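PDB 6K10: aldehyde dehydrogenase from Staphylococcus aureus, which catalyses the NAD-dependent oxidation of 4,4'-diaponeurosporen-4-al to 4,4'-diaponeurosporenoic acid in the biosynthesis of the carotenoid staphyloxanthin. Local coordinates for residues 86-91 against 423-428; 114-119 against 186-191; 220-225 against 370-375; 287-292 against 325-330. The protein carries 1 engineered substitution. All coordinates share one frame; numbering follows the deposited sequence.

Interaction 1: 86-91 against 423-428; sequences KNWTKT and HGKYSF
The indole of Trp88 lies under the aliphatic chain of Lys425, which runs past it in the opposite direction over one face. CG of Lys425 stands 3.9 Å from the centroid of the five-membered ring of Trp88, 5° off the ring normal, a CH-pi contact; Lys425 CD follows at 3.8 Å from Trp88 CD1. The lysine is extended as far as CE, with CG anti to the backbone N (chi1 -175°), and bends only at the CD-CE bond, which sends NZ to a salt bridge with Asp429; its cation-pi attraction to the indole is at most weak. At the far end of the indole, Trp88 CH2 approaches Gly424 O. The packing joins the C-terminal end of helix 63-89 to the start of helix 425-430, with no hydrogen bond between the two segments. Phe428 adds a second apolar contact: its CB touches Trp88 CE3 at 3.7 Å, while Trp88 CB sits 4.0 Å from the Phe428 ring centroid, over its face. The five-membered ring of Trp88 and the Phe428 ring are inclined at 47°. Thr89 turns its methyl CG2 to Phe428 CE1 at 3.5 Å, and its hydroxyl back to Leu85 O in its own helix.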
# COMPACT_ATOMS: atom_id res chain seq x y z
N LYS A 86 -20.93 -5.55 6.33
CA LYS A 86 -20.75 -6.93 6.76
C LYS A 86 -19.97 -7.73 5.73
O LYS A 86 -19.14 -8.57 6.10
CB LYS A 86 -22.12 -7.57 7.03
N ASN A 87 -20.20 -7.48 4.44
CA ASN A 87 -19.42 -8.14 3.40
C ASN A 87 -17.95 -7.74 3.48
O ASN A 87 -17.06 -8.59 3.43
CB ASN A 87 -19.99 -7.81 2.03
CG ASN A 87 -19.29 -8.56 0.90
OD1 ASN A 87 -18.85 -9.69 1.06
ND2 ASN A 87 -19.19 -7.91 -0.26
N TRP A 88 -17.69 -6.43 3.61
CA TRP A 88 -16.31 -5.94 3.59
C TRP A 88 -15.52 -6.41 4.80
O TRP A 88 -14.34 -6.75 4.68
CB TRP A 88 -16.28 -4.42 3.52
CG TRP A 88 -16.84 -3.81 2.27
CD1 TRP A 88 -17.26 -4.47 1.15
CD2 TRP A 88 -17.02 -2.42 2.00
NE1 TRP A 88 -17.70 -3.58 0.21
CE2 TRP A 88 -17.56 -2.31 0.70
CE3 TRP A 88 -16.78 -1.25 2.73
CZ2 TRP A 88 -17.86 -1.08 0.12
CZ3 TRP A 88 -17.08 -0.03 2.15
CH2 TRP A 88 -17.62 0.05 0.86
N THR A 89 -16.14 -6.40 5.98
CA THR A 89 -15.40 -6.60 7.23
C THR A 89 -15.32 -8.06 7.66
O THR A 89 -14.46 -8.39 8.49
CB THR A 89 -16.04 -5.79 8.37
OG1 THR A 89 -17.36 -6.28 8.61
CG2 THR A 89 -16.09 -4.31 8.03
N LYS A 90 -16.18 -8.93 7.14
CA LYS A 90 -16.24 -10.29 7.67
C LYS A 90 -14.98 -11.07 7.34
O LYS A 90 -14.43 -10.97 6.24
CB LYS A 90 -17.50 -11.00 7.13
CG LYS A 90 -17.34 -11.80 5.85
CD LYS A 90 -18.57 -12.66 5.57
N THR A 91 -14.48 -11.80 8.34
CA THR A 91 -13.27 -12.59 8.15
C THR A 91 -13.46 -13.58 7.01
O THR A 91 -14.48 -14.27 6.94
CB THR A 91 -12.92 -13.33 9.45
OG1 THR A 91 -12.55 -12.38 10.46
CG2 THR A 91 -11.76 -14.30 9.24
N HIS A 423 -11.83 5.28 -2.86
CA HIS A 423 -13.17 5.14 -3.43
C HIS A 423 -13.75 3.75 -3.21
O HIS A 423 -13.06 2.74 -3.39
CB HIS A 423 -13.24 5.47 -4.93
CG HIS A 423 -13.09 6.92 -5.24
ND1 HIS A 423 -13.23 7.42 -6.52
CD2 HIS A 423 -12.82 7.98 -4.44
CE1 HIS A 423 -13.06 8.73 -6.49
NE2 HIS A 423 -12.81 9.09 -5.24
N GLY A 424 -15.02 3.71 -2.82
CA GLY A 424 -15.70 2.43 -2.63
C GLY A 424 -15.02 1.58 -1.59
O GLY A 424 -14.63 2.06 -0.52
N LYS A 425 -14.86 0.29 -1.91
CA LYS A 425 -14.19 -0.62 -0.99
C LYS A 425 -12.71 -0.28 -0.81
O LYS A 425 -12.12 -0.60 0.22
CB LYS A 425 -14.35 -2.07 -1.47
CG LYS A 425 -13.79 -3.11 -0.51
CD LYS A 425 -14.08 -4.53 -0.94
CE LYS A 425 -13.54 -5.52 0.09
NZ LYS A 425 -12.05 -5.56 0.10
N TYR A 426 -12.10 0.39 -1.80
CA TYR A 426 -10.70 0.76 -1.66
C TYR A 426 -10.50 1.78 -0.55
O TYR A 426 -9.42 1.81 0.07
CB TYR A 426 -10.16 1.30 -2.99
CG TYR A 426 -10.23 0.29 -4.11
CD1 TYR A 426 -9.25 -0.68 -4.26
CD2 TYR A 426 -11.29 0.30 -5.02
CE1 TYR A 426 -9.32 -1.61 -5.28
CE2 TYR A 426 -11.36 -0.63 -6.04
CZ TYR A 426 -10.38 -1.58 -6.16
OH TYR A 426 -10.45 -2.50 -7.18
N SER A 427 -11.50 2.61 -0.28
CA SER A 427 -11.44 3.49 0.89
C SER A 427 -11.37 2.67 2.17
O SER A 427 -10.58 2.97 3.07
CB SER A 427 -12.65 4.42 0.91
OG SER A 427 -12.61 5.34 -0.17
N PHE A 428 -12.19 1.61 2.25
CA PHE A 428 -12.13 0.70 3.39
C PHE A 428 -10.78 -0.01 3.45
O PHE A 428 -10.14 -0.07 4.51
CB PHE A 428 -13.28 -0.30 3.30
CG PHE A 428 -13.15 -1.49 4.21
CD1 PHE A 428 -13.70 -1.46 5.49
CD2 PHE A 428 -12.53 -2.65 3.79
CE1 PHE A 428 -13.59 -2.55 6.32
CE2 PHE A 428 -12.42 -3.74 4.63
CZ PHE A 428 -12.96 -3.69 5.89

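Interaction 2: 114-119 against 186-191; sequences TVLIIA and LPFDYV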
# COMPACT_ATOMS: atom_id res chain seq x y z
N THR A 114 -5.77 5.02 15.08
CA THR A 114 -6.10 6.44 14.99
C THR A 114 -5.42 7.01 13.75
O THR A 114 -4.20 6.93 13.62
CB THR A 114 -5.65 7.18 16.25
OG1 THR A 114 -6.34 6.64 17.39
CG2 THR A 114 -5.94 8.67 16.13
N VAL A 115 -6.22 7.57 12.84
CA VAL A 115 -5.73 7.97 11.53
C VAL A 115 -5.89 9.47 11.34
O VAL A 115 -6.69 10.13 12.02
CB VAL A 115 -6.43 7.20 10.39
CG1 VAL A 115 -6.37 5.70 10.64
CG2 VAL A 115 -7.88 7.67 10.24
N LEU A 116 -5.12 10.01 10.40
CA LEU A 116 -5.12 11.43 10.06
C LEU A 116 -5.58 11.59 8.62
O LEU A 116 -5.10 10.88 7.73
CB LEU A 116 -3.72 12.03 10.25
CG LEU A 116 -3.54 13.49 9.82
CD1 LEU A 116 -4.49 14.41 10.56
CD2 LEU A 116 -2.09 13.92 10.01
N ILE A 117 -6.49 12.54 8.40
CA ILE A 117 -7.01 12.84 7.07
C ILE A 117 -6.78 14.32 6.80
O ILE A 117 -7.29 15.18 7.54
CB ILE A 117 -8.50 12.48 6.94
CG1 ILE A 117 -8.69 10.97 7.09
CG2 ILE A 117 -9.05 12.96 5.61
CD1 ILE A 117 -10.13 10.54 7.16
N ILE A 118 -6.03 14.63 5.75
CA ILE A 118 -5.73 16.00 5.35
C ILE A 118 -6.42 16.25 4.01
O ILE A 118 -6.24 15.48 3.06
CB ILE A 118 -4.21 16.24 5.23
CG1 ILE A 118 -3.51 15.95 6.56
CG2 ILE A 118 -3.93 17.66 4.76
CD1 ILE A 118 -2.01 15.80 6.42
N ALA A 119 -7.19 17.34 3.94
CA ALA A 119 -7.94 17.62 2.73
C ALA A 119 -7.62 19.01 2.19
O ALA A 119 -7.46 19.95 2.97
CB ALA A 119 -9.44 17.50 2.97
N LEU A 186 2.99 13.51 14.85
CA LEU A 186 2.43 12.62 15.85
C LEU A 186 2.34 11.20 15.30
O LEU A 186 2.11 11.00 14.10
CB LEU A 186 1.04 13.10 16.26
CG LEU A 186 1.01 14.44 16.99
CD1 LEU A 186 -0.42 14.89 17.26
CD2 LEU A 186 1.81 14.36 18.28
N PRO A 187 2.52 10.17 16.16
CA PRO A 187 2.56 8.77 15.68
C PRO A 187 1.17 8.22 15.37
O PRO A 187 0.70 7.26 15.99
CB PRO A 187 3.24 8.04 16.84
CG PRO A 187 2.79 8.80 18.04
CD PRO A 187 2.73 10.25 17.62
N PHE A 188 0.50 8.84 14.40
CA PHE A 188 -0.74 8.29 13.88
C PHE A 188 -0.50 6.88 13.34
O PHE A 188 0.62 6.52 12.96
CB PHE A 188 -1.30 9.17 12.76
CG PHE A 188 -2.03 10.39 13.24
CD1 PHE A 188 -3.39 10.33 13.53
CD2 PHE A 188 -1.38 11.60 13.37
CE1 PHE A 188 -4.07 11.45 13.97
CE2 PHE A 188 -2.06 12.73 13.81
CZ PHE A 188 -3.41 12.65 14.10
N ASP A 189 -1.56 6.08 13.31
CA ASP A 189 -1.46 4.75 12.74
C ASP A 189 -1.64 4.73 11.23
O ASP A 189 -1.31 3.72 10.59
CB ASP A 189 -2.49 3.82 13.40
CG ASP A 189 -2.31 3.74 14.91
OD1 ASP A 189 -1.28 3.20 15.36
OD2 ASP A 189 -3.20 4.23 15.65
N TYR A 190 -2.14 5.82 10.64
CA TYR A 190 -2.22 5.97 9.20
C TYR A 190 -2.40 7.44 8.88
O TYR A 190 -3.03 8.18 9.65
CB TYR A 190 -3.37 5.14 8.61
CG TYR A 190 -3.18 4.80 7.15
CD1 TYR A 190 -3.54 5.69 6.15
CD2 TYR A 190 -2.63 3.58 6.78
CE1 TYR A 190 -3.36 5.38 4.82
CE2 TYR A 190 -2.44 3.26 5.45
CZ TYR A 190 -2.81 4.16 4.47
OH TYR A 190 -2.62 3.83 3.15
N VAL A 191 -1.85 7.88 7.75
CA VAL A 191 -2.00 9.25 7.28
C VAL A 191 -2.53 9.22 5.86
O VAL A 191 -1.95 8.57 4.98
CB VAL A 191 -0.66 10.02 7.34
CG1 VAL A 191 -0.82 11.38 6.69
CG2 VAL A 191 -0.21 10.17 8.79
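With chi1 of -80°, Phe188 sets its ring beside its own backbone N, and Leu116, whose CG is anti to N (chi1 175°), lays CB over that ring. Leu116 CB stands 3.6 Å from the Phe188 ring centroid, practically on the normal, in a CH-pi contact; its methyls CD1 and CD2 reach the rim at CZ and CE2. The edge of the same ring meets Thr114 O, 3.5 Å from Phe188 CD1. Asp189 grips Thr114 twice: Thr114 N gives a nearly straight bond (177°) to the anti lone pair of Asp189 OD2 at 2.7 Å, and Asp189 N returns one to Thr114 O at 2.8 Å. Beyond this point strand 190-194 joins strand 104-118 as a parallel neighbour, with Leu116 N bonded to Tyr190 O at 2.9 Å and Leu116 paired with Val191, consistent with the Rossmann-like NAD-binding domain of aldehyde dehydrogenases. Helix 177-184 covers the Leu116 and Val191 face, Leu183 touching both Leu116 and the Phe188 ring. On the other face Val115 CG1 packs against Tyr190 CB at 3.7 Å; the phenol leads away to Thr215, its OH bonded to Thr215 OG1. Tyr190 N, buried here, has no hydrogen-bond partner in the model.

Interaction 3: 220-225 against 370-375; sequences GKSPVI and PLSLYL
Ser222 and Ser372 meet through their hydroxyls, bonded OG to OG at 2.8 Å. Ser222 places OG beside its own backbone N, whereas Ser372 holds OG between its N and carbonyl carbon (chi1 69°), which points it across to its partner. A water bonded to Ser222 OG also accepts from Leu371 N, extending the polar link to the loop before strand 372-376. The side chains of Pro223 and Pro370 cross at about a right angle, CD of Pro223 touching CG of Pro370 at 3.6 Å, and Pro223 CG meets Leu373 CD1 in a similar crossing.

From here the strands run side by side, 14° from exactly parallel, with Tyr374 bridging: its N bonds to Pro223 O at 3.0 Å, and its O accepts from Ile225 N at 2.8 Å. Val224 turns CG2 obliquely to Tyr374 CD2 at 3.7 Å on one face of the sheet; on the other, Leu375 CD1 reaches Ile225 CB at 3.6 Å. Helix 380-389 covers the Ile225 and Leu375 face through Val386, and the phenol of Tyr374 is tied to Val252 O. This is a parallel pair in the second alpha/beta sheet of the aldehyde dehydrogenase fold. The two serine hydroxyls and the water form a polar group where the strands begin, while the side-chain packing further along is apolar, over a backbone ladder. That polar linkage probably helps to hold the backbone of Leu371, whose side chain touches Ser251, the engineered residue at a predicted active-site position.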
# COMPACT_ATOMS: atom_id res chain seq x y z
N GLY A 220 0.41 16.95 -10.67
CA GLY A 220 1.05 16.81 -11.96
C GLY A 220 0.23 17.53 -13.01
O GLY A 220 -0.70 18.27 -12.69
N LYS A 221 0.56 17.30 -14.27
CA LYS A 221 -0.13 17.93 -15.39
C LYS A 221 -0.74 16.81 -16.24
O LYS A 221 -0.03 16.12 -16.98
CB LYS A 221 0.83 18.81 -16.19
CG LYS A 221 1.37 19.99 -15.38
CD LYS A 221 2.48 20.74 -16.11
CE LYS A 221 1.96 21.48 -17.33
NZ LYS A 221 1.02 22.58 -16.96
N SER A 222 -2.05 16.63 -16.12
CA SER A 222 -2.75 15.54 -16.80
C SER A 222 -2.90 15.85 -18.28
O SER A 222 -3.54 16.84 -18.63
CB SER A 222 -4.11 15.30 -16.17
OG SER A 222 -4.01 14.95 -14.80
N PRO A 223 -2.34 15.04 -19.18
CA PRO A 223 -2.45 15.33 -20.61
C PRO A 223 -3.70 14.75 -21.25
O PRO A 223 -4.21 13.71 -20.84
CB PRO A 223 -1.19 14.66 -21.19
CG PRO A 223 -0.95 13.50 -20.29
CD PRO A 223 -1.45 13.90 -18.91
N VAL A 224 -4.19 15.46 -22.25
CA VAL A 224 -5.22 14.94 -23.16
C VAL A 224 -4.57 14.81 -24.53
O VAL A 224 -4.05 15.80 -25.06
CB VAL A 224 -6.46 15.86 -23.22
CG1 VAL A 224 -7.48 15.31 -24.23
CG2 VAL A 224 -7.07 16.02 -21.85
N ILE A 225 -4.56 13.60 -25.07
CA ILE A 225 -4.14 13.36 -26.45
C ILE A 225 -5.40 13.33 -27.31
O ILE A 225 -6.35 12.60 -27.00
CB ILE A 225 -3.34 12.06 -26.60
CG1 ILE A 225 -2.17 12.01 -25.64
CG2 ILE A 225 -2.81 11.94 -28.02
CD1 ILE A 225 -1.62 10.61 -25.38
N PRO A 370 1.52 11.49 -14.50
CA PRO A 370 0.41 12.32 -14.04
C PRO A 370 -0.68 11.50 -13.36
O PRO A 370 -0.79 10.28 -13.55
CB PRO A 370 -0.10 12.96 -15.33
CG PRO A 370 0.19 11.93 -16.37
CD PRO A 370 1.45 11.20 -15.94
N LEU A 371 -1.49 12.20 -12.57
CA LEU A 371 -2.60 11.55 -11.88
C LEU A 371 -3.61 10.98 -12.86
O LEU A 371 -4.19 9.92 -12.63
CB LEU A 371 -3.28 12.53 -10.92
CG LEU A 371 -4.44 11.99 -10.09
CD1 LEU A 371 -4.13 10.63 -9.50
CD2 LEU A 371 -4.77 12.97 -8.98
N SER A 372 -3.84 11.68 -13.97
CA SER A 372 -4.76 11.18 -14.98
C SER A 372 -4.19 11.42 -16.36
O SER A 372 -3.31 12.26 -16.57
CB SER A 372 -6.15 11.81 -14.84
OG SER A 372 -6.14 13.18 -15.18
N LEU A 373 -4.69 10.64 -17.32
CA LEU A 373 -4.39 10.82 -18.73
C LEU A 373 -5.64 10.50 -19.53
O LEU A 373 -6.38 9.58 -19.19
CB LEU A 373 -3.23 9.93 -19.19
CG LEU A 373 -2.81 10.02 -20.67
CD1 LEU A 373 -1.31 9.88 -20.83
CD2 LEU A 373 -3.53 8.97 -21.51
N TYR A 374 -5.86 11.27 -20.59
CA TYR A 374 -7.01 11.07 -21.46
C TYR A 374 -6.56 10.97 -22.90
O TYR A 374 -5.64 11.68 -23.33
CB TYR A 374 -8.03 12.20 -21.28
CG TYR A 374 -8.38 12.45 -19.83
CD1 TYR A 374 -9.19 11.57 -19.14
CD2 TYR A 374 -7.87 13.56 -19.16
CE1 TYR A 374 -9.51 11.79 -17.80
CE2 TYR A 374 -8.18 13.78 -17.83
CZ TYR A 374 -9.00 12.90 -17.16
OH TYR A 374 -9.30 13.13 -15.84
N LEU A 375 -7.19 10.08 -23.65
CA LEU A 375 -6.94 9.92 -25.08
C LEU A 375 -8.27 9.94 -25.81
O LEU A 375 -9.19 9.19 -25.46
CB LEU A 375 -6.20 8.61 -25.38
CG LEU A 375 -6.17 8.23 -26.86
CD1 LEU A 375 -5.33 9.22 -27.65
CD2 LEU A 375 -5.66 6.82 -27.05
O HOH W 1 -1.71 15.03 -13.07

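Interaction 4: 287-292 against 325-330; sequences PDYGRI and IEPTLL
Tyr289 reaches across to the strand carrying Ile325, its first torsion (chi1 -176°) directing CG away from the backbone N. From CB, which points toward the other segment, the side chain runs to the ring, where CE1 passes Pro327 CG at 3.8 Å. On the other side of the ring CE2 comes 3.3 Å from Ile325 O, which lies at the ring edge near its plane. CZ rests 3.5 Å from Pro327 CD, the proline approaching obliquely. At the tip, OH donates to Ile325 O at 2.6 Å, and the C=O...O angle of 162° places the hydroxyl almost straight ahead of the carbonyl.

A water bridges the segments, donating to Gly290 O at 2.8 Å and accepting from Ile325 N. Gly290 O also receives Arg291 NH1, which lies above the carbonyl plane, while Arg291 NH2 makes a salt bridge to Glu322. Farther along the loop, Ile292 CG1 packs obliquely against Ile325 CD1 at 4.1 Å, and both isoleucines rest on Leu301 of helix 295-307. The contact thus fastens the loop between helices 264-279 and 295-307 to strand 324-330 of the mixed sheet, away from the predicted active-site residues. Both backbone polar groups of Ile325 are satisfied from the loop side, O by the phenol and N through the water, so a non-helical, non-strand segment is held by directional bonds as well as by apolar packing.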
# COMPACT_ATOMS: atom_id res chain seq x y z
N PRO A 287 -24.56 30.85 -14.27
CA PRO A 287 -24.67 30.29 -12.92
C PRO A 287 -24.08 28.90 -12.78
O PRO A 287 -24.18 28.30 -11.70
CB PRO A 287 -26.19 30.26 -12.70
CG PRO A 287 -26.72 29.93 -14.06
CD PRO A 287 -25.80 30.64 -15.04
N ASP A 288 -23.49 28.37 -13.85
CA ASP A 288 -22.95 27.01 -13.88
C ASP A 288 -21.43 26.98 -13.80
O ASP A 288 -20.83 25.92 -13.96
CB ASP A 288 -23.42 26.30 -15.15
CG ASP A 288 -24.93 26.25 -15.25
OD1 ASP A 288 -25.60 26.16 -14.20
OD2 ASP A 288 -25.45 26.33 -16.39
N TYR A 289 -20.80 28.13 -13.56
CA TYR A 289 -19.36 28.26 -13.65
C TYR A 289 -18.81 28.82 -12.35
O TYR A 289 -19.35 29.79 -11.81
CB TYR A 289 -18.97 29.14 -14.84
CG TYR A 289 -17.49 29.25 -15.06
CD1 TYR A 289 -16.74 28.13 -15.39
CD2 TYR A 289 -16.83 30.47 -14.94
CE1 TYR A 289 -15.38 28.22 -15.59
CE2 TYR A 289 -15.48 30.57 -15.14
CZ TYR A 289 -14.76 29.44 -15.46
OH TYR A 289 -13.41 29.55 -15.66
N GLY A 290 -17.71 28.22 -11.87
CA GLY A 290 -17.18 28.51 -10.56
C GLY A 290 -16.17 29.64 -10.56
O GLY A 290 -15.95 30.33 -11.56
N ARG A 291 -15.54 29.83 -9.40
CA ARG A 291 -14.59 30.91 -9.17
C ARG A 291 -13.34 30.37 -8.50
O ARG A 291 -13.33 29.26 -7.95
CB ARG A 291 -15.21 32.01 -8.30
CG ARG A 291 -16.45 32.67 -8.90
CD ARG A 291 -16.08 33.49 -10.12
NE ARG A 291 -17.22 34.23 -10.66
CZ ARG A 291 -18.06 33.76 -11.57
NH1 ARG A 291 -17.91 32.53 -12.05
NH2 ARG A 291 -19.06 34.51 -12.00
N ILE A 292 -12.28 31.18 -8.53
CA ILE A 292 -11.00 30.78 -7.95
C ILE A 292 -11.06 30.91 -6.43
O ILE A 292 -11.71 31.81 -5.89
CB ILE A 292 -9.86 31.63 -8.56
CG1 ILE A 292 -9.94 31.59 -10.09
CG2 ILE A 292 -8.50 31.12 -8.11
CD1 ILE A 292 -9.94 30.19 -10.68
N ILE A 325 -12.12 34.03 -13.45
CA ILE A 325 -11.26 33.86 -14.61
C ILE A 325 -12.05 33.12 -15.67
O ILE A 325 -12.56 32.02 -15.42
CB ILE A 325 -9.96 33.12 -14.27
CG1 ILE A 325 -9.14 33.96 -13.29
CG2 ILE A 325 -9.16 32.85 -15.54
CD1 ILE A 325 -7.79 33.41 -13.00
N GLU A 326 -12.16 33.73 -16.85
CA GLU A 326 -12.92 33.16 -17.94
C GLU A 326 -12.24 31.90 -18.48
O GLU A 326 -11.01 31.80 -18.46
CB GLU A 326 -13.06 34.19 -19.06
CG GLU A 326 -13.99 33.81 -20.19
CD GLU A 326 -13.99 34.85 -21.30
OE1 GLU A 326 -14.93 34.83 -22.13
OE2 GLU A 326 -13.05 35.67 -21.35
N PRO A 327 -13.01 30.92 -18.94
CA PRO A 327 -12.41 29.79 -19.67
C PRO A 327 -11.55 30.30 -20.81
O PRO A 327 -11.99 31.09 -21.65
CB PRO A 327 -13.63 29.02 -20.17
CG PRO A 327 -14.66 29.26 -19.13
CD PRO A 327 -14.44 30.69 -18.68
N THR A 328 -10.30 29.84 -20.84
CA THR A 328 -9.29 30.38 -21.74
C THR A 328 -8.58 29.26 -22.47
O THR A 328 -8.13 28.29 -21.85
CB THR A 328 -8.27 31.23 -20.97
OG1 THR A 328 -8.96 32.26 -20.24
CG2 THR A 328 -7.27 31.86 -21.92
N LEU A 329 -8.48 29.40 -23.79
CA LEU A 329 -7.73 28.47 -24.63
C LEU A 329 -6.47 29.16 -25.14
O LEU A 329 -6.51 30.35 -25.49
CB LEU A 329 -8.57 28.00 -25.82
CG LEU A 329 -9.95 27.40 -25.52
CD1 LEU A 329 -10.63 26.96 -26.81
CD2 LEU A 329 -9.85 26.25 -24.54
N LEU A 330 -5.37 28.42 -25.19
CA LEU A 330 -4.10 28.93 -25.69
C LEU A 330 -3.62 28.08 -26.85
O LEU A 330 -3.72 26.85 -26.82
CB LEU A 330 -3.02 28.93 -24.60
CG LEU A 330 -3.32 29.60 -23.26
CD1 LEU A 330 -2.18 29.34 -22.30
CD2 LEU A 330 -3.55 31.10 -23.45
O HOH W 2 -13.64 31.53 -12.50

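In the fold
Interactions 3 and 4 belong to the same mixed sheet, about 20 Å apart between centres: one pairs two strands, the other fixes a loop to strand 324-330. Interaction 2 lies in the other sheet, its centre about 29 Å from that of interaction 3 and across the chain's centre. Interaction 1 packs two helices beside the sheet of interaction 2, about 19 Å from it between centres, and its two segments enclose the other three contacts in sequence. The predicted active-site residues Glu217 and engineered Ser251 lie closest to interaction 3: between side chains, Leu371 is about 3 Å from Ser251 and about 4 Å from Glu217, and Tyr190 of interaction 2 about 9 Å from Glu217.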